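Local atomic coordinates of acyl-coenzyme A oxidase 3 (Yarrowia lipolytica, PDB entry 5YS9), a protein that oxidises acyl-CoA to trans-2-enoyl-CoA with its FAD cofactor and passes the electrons to oxygen, giving hydrogen peroxide in peroxisomal fatty acid beta-oxidation. Residues 248-253 and 261-266; 254-259 and 449-454; 422-427 and 443-448. One frame throughout, in Å; residues are numbered along the deposited sequence.

How the contacts relate
The three contacts run from the beta-domain, across the FAD site, into the helical domain. Contact 1 and contact 2 both touch the flavin ring system, and their centres lie about 14 Å apart. They meet in a salt bridge, K252 NZ to D257 OD2 at 2.9 Å. Along the chain their segments alternate. Contact 3 lies inside the long loop that contact 2 closes, with its centre about 12 Å from that of contact 2. The two are joined by a probable hydrogen bond, R256 N to D447 OD1 at 2.6 Å. Contacts 1 and 3 do not touch; their nearest atoms are about 7 Å apart. All three contacts also reach the second subunit.

Contact 1: 248-253 and 261-266; sequences GDIGKK and NGWIQF. With FAD (flavin-adenine dinucleotide), chain C.
G248 pairs with W263 near the end of strand 245-249, antiparallel to strand 262-272 in the beta-domain of the acyl-CoA oxidase fold. G248 N gives a hydrogen bond to W263 O, and W263 N returns one to G248 O at 3.1 Å. The glycine backbone lies over one face of the indole, with G248 CA 3.8 Å from the centroid of the W263 five-membered ring. A side chain at G248 would run into W263 NE1. D249 and G262 form the next, non-hydrogen-bonded pair. D249 OD1 accepts from G251 N at 2.6 Å, an Asx turn bending the chain out of the strand. A water accepts from W263 NE1 in the plane of the ring and donates to D249 O. I250 N bonds to N261 O at 2.9 Å. With CG1 anti to the carbonyl carbon (chi1 -67°), the I250 side chain lies against the backbone of N261 to W263, CD1 3.6 Å from G262 C. K253 bends at its last two torsions and crosses N261 at about a right angle; K253 NZ bonds to R256 O. N261 belongs to the FAD pocket. Its side chain nears the flavin, and K253 CD is 4.1 Å from the flavin methyl C7M.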
loop_
_atom_site.group_PDB
_atom_site.type_symbol
_atom_site.label_atom_id
_atom_site.label_comp_id
_atom_site.label_asym_id
_atom_site.label_seq_id
_atom_site.Cartn_x
_atom_site.Cartn_y
_atom_site.Cartn_z
ATOM N N GLY A 248 -10.513 -27.674 -4.484
ATOM C CA GLY A 248 -9.434 -27.307 -5.368
ATOM C C GLY A 248 -8.613 -26.151 -4.859
ATOM O O GLY A 248 -9.027 -25.446 -3.974
ATOM N N ASP A 249 -7.449 -25.948 -5.447
ATOM C CA ASP A 249 -6.603 -24.832 -5.109
ATOM C C ASP A 249 -7.149 -23.545 -5.698
ATOM O O ASP A 249 -7.445 -23.465 -6.868
ATOM C CB ASP A 249 -5.209 -25.110 -5.653
ATOM C CG ASP A 249 -4.176 -24.126 -5.192
ATOM O OD1 ASP A 249 -4.500 -23.014 -4.788
ATOM O OD2 ASP A 249 -3.006 -24.484 -5.253
ATOM N N ILE A 250 -7.280 -22.541 -4.855
ATOM C CA ILE A 250 -7.717 -21.228 -5.269
ATOM C C ILE A 250 -6.679 -20.500 -6.098
ATOM O O ILE A 250 -7.008 -19.634 -6.874
ATOM C CB ILE A 250 -8.260 -20.408 -4.099
ATOM C CG1 ILE A 250 -9.541 -21.068 -3.613
ATOM C CG2 ILE A 250 -8.523 -18.983 -4.529
ATOM C CD1 ILE A 250 -10.244 -20.349 -2.510
ATOM N N GLY A 251 -5.423 -20.876 -5.946
ATOM C CA GLY A 251 -4.393 -20.311 -6.781
ATOM C C GLY A 251 -3.691 -19.091 -6.260
ATOM O O GLY A 251 -3.592 -18.885 -5.076
ATOM N N LYS A 252 -3.157 -18.306 -7.175
ATOM C CA LYS A 252 -2.298 -17.197 -6.824
ATOM C C LYS A 252 -3.000 -16.163 -5.977
ATOM O O LYS A 252 -4.077 -15.712 -6.301
ATOM C CB LYS A 252 -1.764 -16.544 -8.105
ATOM C CG LYS A 252 -0.777 -15.419 -7.900
ATOM C CD LYS A 252 0.598 -15.958 -7.610
ATOM C CE LYS A 252 1.609 -14.849 -7.489
ATOM N NZ LYS A 252 1.477 -14.108 -6.219
ATOM N N LYS A 253 -2.338 -15.774 -4.900
ATOM C CA LYS A 253 -2.766 -14.658 -4.052
ATOM C C LYS A 253 -1.808 -13.467 -4.129
ATOM O O LYS A 253 -0.666 -13.586 -4.578
ATOM C CB LYS A 253 -2.891 -15.117 -2.616
ATOM C CG LYS A 253 -3.812 -16.301 -2.470
ATOM C CD LYS A 253 -4.115 -16.603 -1.029
ATOM C CE LYS A 253 -2.915 -17.069 -0.248
ATOM N NZ LYS A 253 -2.376 -18.406 -0.608
ATOM N N ASN A 261 -4.854 -22.236 0.101
ATOM C CA ASN A 261 -6.227 -21.874 0.298
ATOM C C ASN A 261 -7.020 -22.556 -0.798
ATOM O O ASN A 261 -6.698 -22.453 -1.985
ATOM C CB ASN A 261 -6.442 -20.378 0.204
ATOM C CG ASN A 261 -5.770 -19.633 1.305
ATOM O OD1 ASN A 261 -6.348 -19.435 2.392
ATOM N ND2 ASN A 261 -4.543 -19.159 1.035
ATOM N N GLY A 262 -8.061 -23.257 -0.391
ATOM C CA GLY A 262 -8.821 -23.988 -1.322
ATOM C C GLY A 262 -10.272 -23.651 -1.159
ATOM O O GLY A 262 -10.658 -23.115 -0.122
ATOM N N TRP A 263 -11.039 -23.954 -2.212
ATOM C CA TRP A 263 -12.495 -23.929 -2.190
ATOM C C TRP A 263 -13.006 -25.314 -1.900
ATOM O O TRP A 263 -12.346 -26.256 -2.245
ATOM C CB TRP A 263 -13.088 -23.485 -3.527
ATOM C CG TRP A 263 -12.695 -24.268 -4.735
ATOM C CD1 TRP A 263 -11.648 -23.988 -5.538
ATOM C CD2 TRP A 263 -13.329 -25.417 -5.294
ATOM N NE1 TRP A 263 -11.568 -24.883 -6.550
ATOM C CE2 TRP A 263 -12.593 -25.772 -6.448
ATOM C CE3 TRP A 263 -14.445 -26.179 -4.954
ATOM C CZ2 TRP A 263 -12.931 -26.850 -7.268
ATOM C CZ3 TRP A 263 -14.798 -27.271 -5.777
ATOM C CH2 TRP A 263 -14.048 -27.583 -6.917
ATOM N N ILE A 264 -14.167 -25.422 -1.262
ATOM C CA ILE A 264 -14.817 -26.702 -1.021
ATOM C C ILE A 264 -16.322 -26.631 -1.339
ATOM O O ILE A 264 -17.010 -25.697 -0.950
ATOM C CB ILE A 264 -14.675 -27.179 0.448
ATOM C CG1 ILE A 264 -13.273 -26.856 1.026
ATOM C CG2 ILE A 264 -14.984 -28.681 0.548
ATOM C CD1 ILE A 264 -13.150 -27.160 2.515
ATOM N N GLN A 265 -16.817 -27.658 -2.018
ATOM C CA GLN A 265 -18.224 -27.936 -2.136
ATOM C C GLN A 265 -18.536 -29.295 -1.518
ATOM O O GLN A 265 -17.770 -30.253 -1.705
ATOM C CB GLN A 265 -18.607 -27.962 -3.583
ATOM C CG GLN A 265 -18.202 -26.694 -4.336
ATOM C CD GLN A 265 -18.693 -26.708 -5.725
ATOM O OE1 GLN A 265 -18.893 -27.755 -6.264
ATOM N NE2 GLN A 265 -18.937 -25.556 -6.297
ATOM N N PHE A 266 -19.666 -29.343 -0.785
ATOM C CA PHE A 266 -20.256 -30.561 -0.212
ATOM C C PHE A 266 -21.556 -30.872 -0.921
ATOM O O PHE A 266 -22.415 -30.019 -1.022
ATOM C CB PHE A 266 -20.611 -30.336 1.252
ATOM C CG PHE A 266 -19.492 -29.808 2.072
ATOM C CD1 PHE A 266 -19.265 -28.421 2.159
ATOM C CD2 PHE A 266 -18.696 -30.661 2.800
ATOM C CE1 PHE A 266 -18.221 -27.921 2.915
ATOM C CE2 PHE A 266 -17.649 -30.157 3.578
ATOM C CZ PHE A 266 -17.402 -28.796 3.611
HETATM P PA FAD C . -17.345 -9.050 2.869
HETATM O O1A FAD C . -18.366 -9.371 1.847
HETATM O O2A FAD C . -17.636 -9.241 4.308
HETATM O O5B FAD C . -17.019 -7.516 2.679
HETATM C C5B FAD C . -16.536 -7.041 1.434
HETATM C C4B FAD C . -16.385 -5.533 1.451
HETATM O O4B FAD C . -17.647 -4.932 1.715
HETATM C C3B FAD C . -15.456 -5.103 2.554
HETATM O O3B FAD C . -14.657 -4.027 2.104
HETATM C C2B FAD C . -16.356 -4.565 3.622
HETATM O O2B FAD C . -15.739 -3.446 4.229
HETATM C C1B FAD C . -17.606 -4.148 2.892
HETATM N N9A FAD C . -18.746 -4.401 3.795
HETATM C C8A FAD C . -19.227 -5.589 4.179
HETATM N N7A FAD C . -20.252 -5.432 5.032
HETATM C C5A FAD C . -20.435 -4.125 5.207
HETATM C C6A FAD C . -21.349 -3.273 5.980
HETATM N N6A FAD C . -22.305 -3.804 6.760
HETATM N N1A FAD C . -21.194 -1.945 5.880
HETATM C C2A FAD C . -20.247 -1.401 5.110
HETATM N N3A FAD C . -19.388 -2.111 4.386
HETATM C C4A FAD C . -19.436 -3.448 4.393
HETATM N N1 FAD C . -11.857 -17.817 6.103
HETATM C C2 FAD C . -11.941 -18.977 6.769
HETATM O O2 FAD C . -13.008 -19.292 7.291
HETATM N N3 FAD C . -10.924 -19.813 6.907
HETATM C C4 FAD C . -9.744 -19.557 6.388
HETATM O O4 FAD C . -8.827 -20.355 6.527
HETATM C C4X FAD C . -9.560 -18.314 5.640
HETATM N N5 FAD C . -8.392 -18.010 5.090
HETATM C C5X FAD C . -8.258 -16.874 4.402
HETATM C C6 FAD C . -7.034 -16.606 3.843
HETATM C C7 FAD C . -6.845 -15.458 3.126
HETATM C C7M FAD C . -5.489 -15.195 2.541
HETATM C C8 FAD C . -7.965 -14.508 2.959
HETATM C C8M FAD C . -7.780 -13.239 2.185
HETATM C C9 FAD C . -9.194 -14.769 3.527
HETATM C C9A FAD C . -9.385 -15.925 4.244
HETATM N N10 FAD C . -10.621 -16.218 4.831
HETATM C C10 FAD C . -10.723 -17.429 5.521
HETATM C "C1'" FAD C . -11.777 -15.336 4.681
HETATM C "C2'" FAD C . -11.768 -14.059 5.501
HETATM O "O2'" FAD C . -12.000 -14.408 6.855
HETATM C "C3'" FAD C . -12.876 -13.146 4.979
HETATM O "O3'" FAD C . -12.489 -12.757 3.674
HETATM C "C4'" FAD C . -13.189 -11.866 5.755
HETATM O "O4'" FAD C . -13.414 -12.101 7.138
HETATM C "C5'" FAD C . -14.468 -11.241 5.250
HETATM O "O5'" FAD C . -14.299 -10.814 3.918
HETATM P P FAD C . -15.375 -11.108 2.797
HETATM O O1P FAD C . -14.636 -11.615 1.622
HETATM O O2P FAD C . -16.477 -11.900 3.397
HETATM O O3P FAD C . -15.923 -9.662 2.454
HETATM O O HOH W 1 -9.235 -25.046 -8.489
HETATM O O HOH W 2 -4.539 -20.386 -2.685
#

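Contact 2: 254-259 and 449-454; sequences MGRDAI and VVQCTW. With FAD (flavin-adenine dinucleotide), chain C.
R256 reaches from the loop after strand 245-249 to segment 449-454, which follows helix 441-448. The contact joins the beta-domain to the C-terminal helical domain of the acyl-CoA oxidase fold, beside the flavin. R256 begins a type I turn that ends at I259. Its NE and NH2 both give hydrogen bonds to D447 O, just before segment 449-454. Its contacts with 449-454 itself are van der Waals. W454 CH2 lies over one face of the guanidinium, 3.9 Å from R256 CZ. The two planes stand 62° apart. V450 CG1 approaches R256 NE to 3.4 Å, and Q451 CG lies 3.7 Å from R256 NH2. With an alanine in place of R256, the carbonyl of D447 would probably lose these two donors and a gap would open beside W454 and V450. The apolar part is smaller: M254 CE meets V449 CG1 at 4.1 Å, near R427 of the second subunit. Polar bonds hold the second segment in shape. V450 O accepts from T453 N and W454 N. K412 binds the carbonyls of Q451 and W454. The remaining contacts are with FAD. V450 CG2 sits over the rim of one W454 face and touches the flavin methyl C8M. CG of W454 lies between its backbone N and carbonyl carbon (chi1 75°), which points the benzo edge of the indole onto the flavin face, W454 CE3 3.5 Å from FAD C6.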
loop_
_atom_site.group_PDB
_atom_site.type_symbol
_atom_site.label_atom_id
_atom_site.label_comp_id
_atom_site.label_asym_id
_atom_site.label_seq_id
_atom_site.Cartn_x
_atom_site.Cartn_y
_atom_site.Cartn_z
ATOM N N MET A 254 -2.283 -12.299 -3.722
ATOM C CA MET A 254 -1.398 -11.161 -3.602
ATOM C C MET A 254 -0.101 -11.517 -2.806
ATOM O O MET A 254 1.009 -11.051 -3.167
ATOM C CB MET A 254 -2.119 -10.031 -2.917
ATOM C CG MET A 254 -1.229 -8.865 -2.521
ATOM S SD MET A 254 -2.347 -7.486 -2.286
ATOM C CE MET A 254 -1.215 -6.126 -1.886
ATOM N N GLY A 255 -0.266 -12.327 -1.774
ATOM C CA GLY A 255 0.772 -12.663 -0.840
ATOM C C GLY A 255 0.508 -14.005 -0.210
ATOM O O GLY A 255 -0.464 -14.655 -0.529
ATOM N N ARG A 256 1.407 -14.433 0.659
ATOM C CA ARG A 256 1.203 -15.620 1.473
ATOM C C ARG A 256 0.917 -16.848 0.642
ATOM O O ARG A 256 0.027 -17.613 0.927
ATOM C CB ARG A 256 0.115 -15.389 2.514
ATOM C CG ARG A 256 0.579 -14.551 3.687
ATOM C CD ARG A 256 -0.413 -14.542 4.825
ATOM N NE ARG A 256 -0.440 -13.263 5.515
ATOM C CZ ARG A 256 -0.178 -13.089 6.800
ATOM N NH1 ARG A 256 0.131 -14.110 7.563
ATOM N NH2 ARG A 256 -0.237 -11.886 7.326
ATOM N N ASP A 257 1.696 -17.007 -0.407
ATOM C CA ASP A 257 1.518 -18.092 -1.333
ATOM C C ASP A 257 1.838 -19.462 -0.753
ATOM O O ASP A 257 1.458 -20.452 -1.322
ATOM C CB ASP A 257 2.262 -17.834 -2.634
ATOM C CG ASP A 257 1.396 -17.157 -3.676
ATOM O OD1 ASP A 257 0.205 -17.452 -3.774
ATOM O OD2 ASP A 257 1.910 -16.321 -4.409
ATOM N N ALA A 258 2.562 -19.516 0.356
ATOM C CA ALA A 258 2.865 -20.805 0.973
ATOM C C ALA A 258 1.607 -21.505 1.454
ATOM O O ALA A 258 1.634 -22.729 1.654
ATOM C CB ALA A 258 3.792 -20.627 2.153
ATOM N N ILE A 259 0.546 -20.752 1.725
ATOM C CA ILE A 259 -0.716 -21.307 2.208
ATOM C C ILE A 259 -1.586 -21.796 1.071
ATOM O O ILE A 259 -1.812 -21.090 0.114
ATOM C CB ILE A 259 -1.551 -20.269 2.970
ATOM C CG1 ILE A 259 -0.749 -19.620 4.075
ATOM C CG2 ILE A 259 -2.811 -20.896 3.540
ATOM C CD1 ILE A 259 -1.282 -18.261 4.446
ATOM N N VAL A 449 -1.079 -7.507 4.320
ATOM C CA VAL A 449 -2.271 -6.751 4.043
ATOM C C VAL A 449 -3.583 -7.504 4.323
ATOM O O VAL A 449 -4.590 -6.903 4.634
ATOM C CB VAL A 449 -2.142 -6.114 2.648
ATOM C CG1 VAL A 449 -3.179 -6.578 1.660
ATOM C CG2 VAL A 449 -2.040 -4.613 2.747
ATOM N N VAL A 450 -3.554 -8.819 4.223
ATOM C CA VAL A 450 -4.727 -9.624 4.484
ATOM C C VAL A 450 -5.224 -9.479 5.927
ATOM O O VAL A 450 -6.384 -9.688 6.192
ATOM C CB VAL A 450 -4.505 -11.102 4.086
ATOM C CG1 VAL A 450 -3.322 -11.700 4.816
ATOM C CG2 VAL A 450 -5.758 -11.914 4.313
ATOM N N GLN A 451 -4.344 -9.083 6.833
ATOM C CA GLN A 451 -4.660 -8.904 8.246
ATOM C C GLN A 451 -5.779 -7.889 8.423
ATOM O O GLN A 451 -6.512 -7.923 9.384
ATOM C CB GLN A 451 -3.436 -8.398 9.001
ATOM C CG GLN A 451 -2.293 -9.376 9.111
ATOM C CD GLN A 451 -2.245 -10.064 10.445
ATOM O OE1 GLN A 451 -2.863 -11.086 10.644
ATOM N NE2 GLN A 451 -1.505 -9.504 11.363
ATOM N N CYS A 452 -5.836 -6.926 7.529
ATOM C CA CYS A 452 -6.944 -6.001 7.451
ATOM C C CYS A 452 -8.276 -6.602 7.023
ATOM O O CYS A 452 -9.308 -6.046 7.316
ATOM C CB CYS A 452 -6.583 -4.803 6.589
ATOM S SG CYS A 452 -5.050 -4.025 7.081
ATOM N N THR A 453 -8.249 -7.673 6.247
ATOM C CA THR A 453 -9.481 -8.250 5.736
ATOM C C THR A 453 -10.037 -9.397 6.580
ATOM O O THR A 453 -11.198 -9.409 6.903
ATOM C CB THR A 453 -9.311 -8.648 4.250
ATOM O OG1 THR A 453 -9.272 -7.464 3.456
ATOM C CG2 THR A 453 -10.447 -9.483 3.760
ATOM N N TRP A 454 -9.182 -10.350 6.910
ATOM C CA TRP A 454 -9.545 -11.489 7.741
ATOM C C TRP A 454 -9.577 -11.185 9.232
ATOM O O TRP A 454 -9.065 -10.183 9.671
ATOM C CB TRP A 454 -8.671 -12.697 7.419
ATOM C CG TRP A 454 -7.270 -12.660 7.921
ATOM C CD1 TRP A 454 -6.779 -11.883 8.895
ATOM C CD2 TRP A 454 -6.186 -13.471 7.471
ATOM N NE1 TRP A 454 -5.458 -12.139 9.089
ATOM C CE2 TRP A 454 -5.066 -13.117 8.225
ATOM C CE3 TRP A 454 -6.053 -14.461 6.496
ATOM C CZ2 TRP A 454 -3.827 -13.709 8.039
ATOM C CZ3 TRP A 454 -4.828 -15.047 6.317
ATOM C CH2 TRP A 454 -3.731 -14.670 7.081
HETATM P PA FAD C . -17.345 -9.050 2.869
HETATM O O1A FAD C . -18.366 -9.371 1.847
HETATM O O2A FAD C . -17.636 -9.241 4.308
HETATM O O5B FAD C . -17.019 -7.516 2.679
HETATM C C5B FAD C . -16.536 -7.041 1.434
HETATM C C4B FAD C . -16.385 -5.533 1.451
HETATM O O4B FAD C . -17.647 -4.932 1.715
HETATM C C3B FAD C . -15.456 -5.103 2.554
HETATM O O3B FAD C . -14.657 -4.027 2.104
HETATM C C2B FAD C . -16.356 -4.565 3.622
HETATM O O2B FAD C . -15.739 -3.446 4.229
HETATM C C1B FAD C . -17.606 -4.148 2.892
HETATM N N9A FAD C . -18.746 -4.401 3.795
HETATM C C8A FAD C . -19.227 -5.589 4.179
HETATM N N7A FAD C . -20.252 -5.432 5.032
HETATM C C5A FAD C . -20.435 -4.125 5.207
HETATM C C6A FAD C . -21.349 -3.273 5.980
HETATM N N6A FAD C . -22.305 -3.804 6.760
HETATM N N1A FAD C . -21.194 -1.945 5.880
HETATM C C2A FAD C . -20.247 -1.401 5.110
HETATM N N3A FAD C . -19.388 -2.111 4.386
HETATM C C4A FAD C . -19.436 -3.448 4.393
HETATM N N1 FAD C . -11.857 -17.817 6.103
HETATM C C2 FAD C . -11.941 -18.977 6.769
HETATM O O2 FAD C . -13.008 -19.292 7.291
HETATM N N3 FAD C . -10.924 -19.813 6.907
HETATM C C4 FAD C . -9.744 -19.557 6.388
HETATM O O4 FAD C . -8.827 -20.355 6.527
HETATM C C4X FAD C . -9.560 -18.314 5.640
HETATM N N5 FAD C . -8.392 -18.010 5.090
HETATM C C5X FAD C . -8.258 -16.874 4.402
HETATM C C6 FAD C . -7.034 -16.606 3.843
HETATM C C7 FAD C . -6.845 -15.458 3.126
HETATM C C7M FAD C . -5.489 -15.195 2.541
HETATM C C8 FAD C . -7.965 -14.508 2.959
HETATM C C8M FAD C . -7.780 -13.239 2.185
HETATM C C9 FAD C . -9.194 -14.769 3.527
HETATM C C9A FAD C . -9.385 -15.925 4.244
HETATM N N10 FAD C . -10.621 -16.218 4.831
HETATM C C10 FAD C . -10.723 -17.429 5.521
HETATM C "C1'" FAD C . -11.777 -15.336 4.681
HETATM C "C2'" FAD C . -11.768 -14.059 5.501
HETATM O "O2'" FAD C . -12.000 -14.408 6.855
HETATM C "C3'" FAD C . -12.876 -13.146 4.979
HETATM O "O3'" FAD C . -12.489 -12.757 3.674
HETATM C "C4'" FAD C . -13.189 -11.866 5.755
HETATM O "O4'" FAD C . -13.414 -12.101 7.138
HETATM C "C5'" FAD C . -14.468 -11.241 5.250
HETATM O "O5'" FAD C . -14.299 -10.814 3.918
HETATM P P FAD C . -15.375 -11.108 2.797
HETATM O O1P FAD C . -14.636 -11.615 1.622
HETATM O O2P FAD C . -16.477 -11.900 3.397
HETATM O O3P FAD C . -15.923 -9.662 2.454
#

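Contact 3: 422-427 and 443-448; sequences IIDQCR and QAYADW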
loop_
_atom_site.group_PDB
_atom_site.type_symbol
_atom_site.label_atom_id
_atom_site.label_comp_id
_atom_site.label_asym_id
_atom_site.label_seq_id
_atom_site.Cartn_x
_atom_site.Cartn_y
_atom_site.Cartn_z
ATOM N N ILE A 422 3.227 1.657 7.501
ATOM C CA ILE A 422 4.612 1.776 7.932
ATOM C C ILE A 422 5.516 1.006 6.975
ATOM O O ILE A 422 6.565 1.502 6.532
ATOM C CB ILE A 422 4.822 1.240 9.378
ATOM C CG1 ILE A 422 4.195 2.195 10.413
ATOM C CG2 ILE A 422 6.322 1.044 9.671
ATOM C CD1 ILE A 422 4.243 1.674 11.843
ATOM N N ILE A 423 5.108 -0.219 6.674
ATOM C CA ILE A 423 5.803 -1.006 5.662
ATOM C C ILE A 423 5.906 -0.150 4.388
ATOM O O ILE A 423 7.012 0.026 3.846
ATOM C CB ILE A 423 5.111 -2.346 5.358
ATOM C CG1 ILE A 423 5.119 -3.280 6.590
ATOM C CG2 ILE A 423 5.822 -3.073 4.219
ATOM C CD1 ILE A 423 4.074 -4.397 6.523
ATOM N N ASP A 424 4.780 0.427 3.966
ATOM C CA ASP A 424 4.740 1.172 2.741
ATOM C C ASP A 424 5.593 2.424 2.799
ATOM O O ASP A 424 6.339 2.691 1.880
ATOM C CB ASP A 424 3.313 1.562 2.371
ATOM C CG ASP A 424 3.221 2.031 0.941
ATOM O OD1 ASP A 424 3.360 1.183 0.067
ATOM O OD2 ASP A 424 3.059 3.227 0.681
ATOM N N GLN A 425 5.452 3.193 3.871
ATOM C CA GLN A 425 6.244 4.418 4.106
ATOM C C GLN A 425 7.727 4.160 4.256
ATOM O O GLN A 425 8.516 4.893 3.701
ATOM C CB GLN A 425 5.769 5.126 5.379
ATOM C CG GLN A 425 4.498 5.934 5.194
ATOM C CD GLN A 425 4.739 7.211 4.430
ATOM O OE1 GLN A 425 3.873 7.649 3.695
ATOM N NE2 GLN A 425 5.924 7.828 4.607
ATOM N N CYS A 426 8.080 3.123 4.987
ATOM C CA CYS A 426 9.467 2.780 5.179
ATOM C C CYS A 426 10.089 2.433 3.849
ATOM O O CYS A 426 11.241 2.732 3.609
ATOM C CB CYS A 426 9.631 1.661 6.194
ATOM S SG CYS A 426 9.487 2.225 7.891
ATOM N N ARG A 427 9.322 1.796 2.983
ATOM C CA ARG A 427 9.830 1.482 1.673
ATOM C C ARG A 427 10.133 2.738 0.881
ATOM O O ARG A 427 11.174 2.841 0.268
ATOM C CB ARG A 427 8.855 0.589 0.911
ATOM C CG ARG A 427 9.100 0.522 -0.586
ATOM C CD ARG A 427 8.032 -0.249 -1.321
ATOM N NE ARG A 427 6.754 0.437 -1.428
ATOM C CZ ARG A 427 6.556 1.584 -2.053
ATOM N NH1 ARG A 427 5.359 2.113 -2.092
ATOM N NH2 ARG A 427 7.544 2.204 -2.638
ATOM N N GLN A 443 7.412 -8.014 -0.433
ATOM C CA GLN A 443 6.851 -9.268 0.053
ATOM C C GLN A 443 6.114 -9.094 1.423
ATOM O O GLN A 443 4.946 -9.545 1.629
ATOM C CB GLN A 443 7.896 -10.403 0.117
ATOM C CG GLN A 443 7.255 -11.795 0.036
ATOM C CD GLN A 443 6.270 -12.009 -1.184
ATOM O OE1 GLN A 443 5.036 -12.023 -0.989
ATOM N NE2 GLN A 443 6.798 -12.210 -2.393
ATOM N N ALA A 444 6.760 -8.409 2.347
ATOM C CA ALA A 444 6.100 -8.087 3.590
ATOM C C ALA A 444 4.747 -7.320 3.383
ATOM O O ALA A 444 3.762 -7.633 4.016
ATOM C CB ALA A 444 7.053 -7.288 4.414
ATOM N N TYR A 445 4.709 -6.337 2.506
ATOM C CA TYR A 445 3.475 -5.607 2.307
ATOM C C TYR A 445 2.340 -6.477 1.755
ATOM O O TYR A 445 1.225 -6.451 2.231
ATOM C CB TYR A 445 3.719 -4.408 1.402
ATOM C CG TYR A 445 2.521 -3.538 1.275
ATOM C CD1 TYR A 445 2.220 -2.602 2.237
ATOM C CD2 TYR A 445 1.659 -3.681 0.216
ATOM C CE1 TYR A 445 1.102 -1.819 2.135
ATOM C CE2 TYR A 445 0.537 -2.907 0.107
ATOM C CZ TYR A 445 0.263 -1.982 1.076
ATOM O OH TYR A 445 -0.855 -1.212 0.969
ATOM N N ALA A 446 2.671 -7.273 0.765
ATOM C CA ALA A 446 1.763 -8.245 0.159
ATOM C C ALA A 446 1.314 -9.275 1.143
ATOM O O ALA A 446 0.176 -9.681 1.108
ATOM C CB ALA A 446 2.457 -8.948 -1.006
ATOM N N ASP A 447 2.222 -9.789 1.954
ATOM C CA ASP A 447 1.857 -10.723 3.009
ATOM C C ASP A 447 1.028 -10.122 4.145
ATOM O O ASP A 447 0.115 -10.744 4.644
ATOM C CB ASP A 447 3.091 -11.420 3.573
ATOM C CG ASP A 447 3.727 -12.374 2.599
ATOM O OD1 ASP A 447 3.149 -12.654 1.553
ATOM O OD2 ASP A 447 4.827 -12.848 2.876
ATOM N N TRP A 448 1.381 -8.922 4.575
ATOM C CA TRP A 448 0.710 -8.295 5.708
ATOM C C TRP A 448 -0.756 -7.963 5.505
ATOM O O TRP A 448 -1.553 -8.082 6.404
ATOM C CB TRP A 448 1.449 -7.048 6.198
ATOM C CG TRP A 448 0.742 -6.409 7.360
ATOM C CD1 TRP A 448 -0.068 -5.339 7.315
ATOM C CD2 TRP A 448 0.705 -6.882 8.699
ATOM N NE1 TRP A 448 -0.580 -5.082 8.542
ATOM C CE2 TRP A 448 -0.117 -6.019 9.418
ATOM C CE3 TRP A 448 1.315 -7.937 9.365
ATOM C CZ2 TRP A 448 -0.344 -6.171 10.769
ATOM C CZ3 TRP A 448 1.089 -8.085 10.701
ATOM C CH2 TRP A 448 0.266 -7.218 11.389
#
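A444 meets I423 where helix 441-448 packs against helix 391-428 as an antiparallel pair in the C-terminal helical domain of the acyl-CoA oxidase fold. The short axes come within 9.6 Å at an angle of 164°. The contact between the segments is mainly apolar. A444 CB lies 4.4 Å from I423 CG2, and A444 O lies 4.1 Å from I423 CD1. The small alanine also touches F320 of helix 300-330. Y445 comes next and makes the closest backbone approach, its CA being 6.2 Å from that of I423. I423 CG2 meets Y445 CB at 3.8 Å and lies near the plane of the ring, at its edge. CG of Y445 is anti to the backbone N (chi1 -174°), and the ring runs out beside D424. D424 CB is 4.0 Å from Y445 CE1, while D424 OD1 lies over the rim of one face of the ring. That oxygen also forms a salt bridge with R427 NH1, one turn on in the same helix. The guanidinium nitrogen comes from above the carboxylate plane, 42° out of it. Y445 OH bonds to D424 OD1 of the second subunit, and D424 OD1 here takes the matching bond from Y445 of that subunit. The two Y445 rings also meet, their planes nearly parallel. This part of the contact therefore belongs to the dimer interface. W448 closes the segment. Its indole NE1 is bonded to T416 O, in the helix that carries I423. The two branches of I423 have different partners. CG2 meets the side chains of A444 and Y445, while CD1 passes A444 O and reaches W448, with I423 CD1 3.7 Å from W448 CB.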